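Local coordinates for E3 ubiquitin-protein ligase TRIM65 (Homo sapiens, PDB 7JL4) that acts as an E3 ubiquitin ligase in innate immunity, autophagy and inflammation, seen here as its C-terminal PRY-SPRY (B30.2) domain, at residues Glu76-His82 with Gly183-Cys189. Residues are numbered along the deposited sequence; the frame is centred on the assembly and turned at random. Where two conformers were deposited one is given.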
loop_
_atom_site.group_PDB
_atom_site.type_symbol
_atom_site.label_atom_id
_atom_site.label_comp_id
_atom_site.label_asym_id
_atom_site.label_seq_id
_atom_site.Cartn_x
_atom_site.Cartn_y
_atom_site.Cartn_z
ATOM N N GLU A 76 -0.949 -8.811 2.807
ATOM C CA GLU A 76 -1.021 -8.951 1.361
ATOM C C GLU A 76 -2.196 -8.155 0.813
ATOM O O GLU A 76 -3.234 -8.011 1.462
ATOM C CB GLU A 76 -1.127 -10.429 0.954
ATOM C CG GLU A 76 0.183 -11.179 1.213
ATOM C CD GLU A 76 0.074 -12.682 1.050
ATOM O OE1 GLU A 76 -1.028 -13.178 0.740
ATOM O OE2 GLU A 76 1.119 -13.370 1.172
ATOM N N VAL A 77 -2.013 -7.639 -0.396
ATOM C CA VAL A 77 -2.975 -6.778 -1.079
ATOM C C VAL A 77 -3.097 -7.271 -2.513
ATOM O O VAL A 77 -2.082 -7.613 -3.130
ATOM C CB VAL A 77 -2.512 -5.303 -1.072
ATOM C CG1 VAL A 77 -3.481 -4.416 -1.859
ATOM C CG2 VAL A 77 -2.320 -4.789 0.342
ATOM N N ARG A 78 -4.312 -7.295 -3.056
ATOM C CA ARG A 78 -4.503 -7.602 -4.472
ATOM C C ARG A 78 -4.902 -6.349 -5.245
ATOM O O ARG A 78 -5.872 -5.677 -4.887
ATOM C CB ARG A 78 -5.554 -8.682 -4.684
ATOM C CG ARG A 78 -5.743 -8.959 -6.188
ATOM C CD ARG A 78 -6.449 -10.243 -6.487
ATOM N NE ARG A 78 -5.691 -11.437 -6.108
ATOM C CZ ARG A 78 -4.715 -11.970 -6.842
ATOM N NH1 ARG A 78 -4.339 -11.400 -7.980
ATOM N NH2 ARG A 78 -4.101 -13.066 -6.428
ATOM N N ALA A 79 -4.182 -6.059 -6.327
ATOM C CA ALA A 79 -4.494 -4.935 -7.203
ATOM C C ALA A 79 -5.238 -5.426 -8.440
ATOM O O ALA A 79 -4.853 -6.434 -9.039
ATOM C CB ALA A 79 -3.207 -4.216 -7.627
ATOM N N SER A 80 -6.282 -4.696 -8.858
ATOM C CA SER A 80 -7.000 -5.103 -10.073
ATOM C C SER A 80 -6.174 -4.887 -11.332
ATOM O O SER A 80 -6.498 -5.471 -12.378
ATOM C CB SER A 80 -8.322 -4.339 -10.246
ATOM O OG SER A 80 -8.095 -2.936 -10.377
ATOM N N ASP A 81 -5.140 -4.051 -11.261
ATOM C CA ASP A 81 -4.418 -3.572 -12.441
ATOM C C ASP A 81 -3.192 -2.817 -11.946
ATOM O O ASP A 81 -3.035 -2.586 -10.745
ATOM C CB ASP A 81 -5.298 -2.660 -13.290
ATOM C CG ASP A 81 -4.798 -2.501 -14.729
ATOM O OD1 ASP A 81 -3.776 -3.118 -15.124
ATOM O OD2 ASP A 81 -5.473 -1.758 -15.467
ATOM N N HIS A 82 -2.333 -2.415 -12.891
ATOM C CA HIS A 82 -1.214 -1.544 -12.557
ATOM C C HIS A 82 -1.718 -0.128 -12.285
ATOM O O HIS A 82 -2.898 0.186 -12.463
ATOM C CB HIS A 82 -0.187 -1.521 -13.688
ATOM C CG HIS A 82 -0.759 -1.052 -14.992
ATOM N ND1 HIS A 82 -1.132 0.258 -15.204
ATOM C CD2 HIS A 82 -1.077 -1.723 -16.121
ATOM C CE1 HIS A 82 -1.630 0.379 -16.424
ATOM N NE2 HIS A 82 -1.605 -0.808 -17.002
ATOM N N GLY A 183 -10.321 3.934 -11.819
ATOM C CA GLY A 183 -10.681 2.619 -12.320
ATOM C C GLY A 183 -10.054 1.449 -11.571
ATOM O O GLY A 183 -10.441 0.293 -11.812
ATOM N N ARG A 184 -9.100 1.703 -10.684
ATOM C CA ARG A 184 -8.388 0.623 -10.024
ATOM C C ARG A 184 -9.116 0.226 -8.750
ATOM O O ARG A 184 -9.749 1.057 -8.098
ATOM C CB ARG A 184 -6.947 1.023 -9.694
ATOM C CG ARG A 184 -5.960 0.763 -10.832
ATOM C CD ARG A 184 -6.286 1.629 -12.064
ATOM N NE ARG A 184 -5.299 1.433 -13.125
ATOM C CZ ARG A 184 -5.413 1.872 -14.377
ATOM N NH1 ARG A 184 -6.493 2.530 -14.789
ATOM N NH2 ARG A 184 -4.437 1.618 -15.233
ATOM N N THR A 185 -9.018 -1.059 -8.412
ATOM C CA THR A 185 -9.493 -1.603 -7.144
ATOM C C THR A 185 -8.306 -2.169 -6.376
ATOM O O THR A 185 -7.436 -2.811 -6.970
ATOM C CB THR A 185 -10.543 -2.702 -7.374
ATOM O OG1 THR A 185 -11.710 -2.139 -7.974
ATOM C CG2 THR A 185 -10.954 -3.386 -6.063
ATOM N N LEU A 186 -8.251 -1.915 -5.059
ATOM C CA LEU A 186 -7.323 -2.604 -4.163
ATOM C C LEU A 186 -8.118 -3.366 -3.112
ATOM O O LEU A 186 -9.081 -2.829 -2.556
ATOM C CB LEU A 186 -6.368 -1.646 -3.446
ATOM C CG LEU A 186 -5.288 -0.921 -4.259
ATOM C CD1 LEU A 186 -4.471 0.036 -3.385
ATOM C CD2 LEU A 186 -4.364 -1.937 -4.885
ATOM N N THR A 187 -7.702 -4.609 -2.836
ATOM C CA THR A 187 -8.337 -5.468 -1.836
ATOM C C THR A 187 -7.306 -5.865 -0.781
ATOM O O THR A 187 -6.269 -6.451 -1.118
ATOM C CB THR A 187 -8.917 -6.717 -2.506
ATOM O OG1 THR A 187 -9.757 -6.324 -3.610
ATOM C CG2 THR A 187 -9.728 -7.521 -1.499
ATOM N N LEU A 188 -7.583 -5.547 0.488
ATOM C CA LEU A 188 -6.732 -5.958 1.605
ATOM C C LEU A 188 -7.060 -7.411 1.937
ATOM O O LEU A 188 -8.180 -7.714 2.352
ATOM C CB LEU A 188 -6.975 -5.065 2.818
ATOM C CG LEU A 188 -6.828 -3.560 2.548
ATOM C CD1 LEU A 188 -7.345 -2.750 3.712
ATOM C CD2 LEU A 188 -5.399 -3.206 2.277
ATOM N N CYS A 189 -6.101 -8.314 1.745
ATOM C CA CYS A 189 -6.381 -9.737 1.890
ATOM C C CYS A 189 -6.337 -10.100 3.366
ATOM O O CYS A 189 -5.475 -9.612 4.103
ATOM C CB CYS A 189 -5.359 -10.568 1.121
ATOM S SG CYS A 189 -5.296 -10.199 -0.653
HETATM O O HOH W 1 -8.494 -5.965 -5.865
HETATM O O HOH W 2 -8.955 -2.220 -12.735
#
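Val77, Ala79, Leu186 and Leu188 meet on the inward face of an antiparallel strand pair in the PRY-SPRY beta-sandwich, where strand 185-188, last of the chain, lies between strands 72-79 and 41-44. The pairing is established by Arg78 and Thr187, a hydrogen-bonded pair: Arg78 N and Thr187 N each donate to the other's O at 2.9 Å. Non-hydrogen-bonded pairs flank it, Val77 with Leu188 and Ala79 with Leu186.

The tight side is apolar, and its firmest evidence is Leu186 CD2, which reaches Ala79 CB at 3.7 Å. In the Val77 conformer described, one of two deposited, CG1 is anti to the backbone N (chi1 177°); Val77 CG1 is then 4.0 Å from Leu186 CD2, and Val77 CG2 4.0 Å from Leu188 CD2. Phe178 of the facing sheet packs on Val77, Leu186 and Leu188, closing this layer into the sandwich core.

The outward face of Arg78 and Thr187 is looser and hydrated. Arg78 CB and Thr187 CB, the nearest side-chain atoms of that pair, are 4.5 Å apart; Arg78 turns away to a salt bridge with Glu157, while Thr187 OG1 is hydrogen-bonded to Gln41 and shares a water with Arg78 O.

Past Ala79 the backbone pairing makes one more bond, Ser80 N to Thr185 O, and side chains then take over: Ser80 OG accepts from Thr185 N at 2.9 Å with a nearly straight N-H...O angle of 170°; a second water joins this hydroxyl to Gly183 O. Asp81 OD2 lies over one face of the Arg184 guanidinium, 3.5 Å from NH2, so the salt bridge is electrostatic, with no N-H aimed at the oxygen. The directed bond is made at the guanidinium edge: Arg184 NE meets His82 O at 2.8 Å, almost in line with the carbonyl bond.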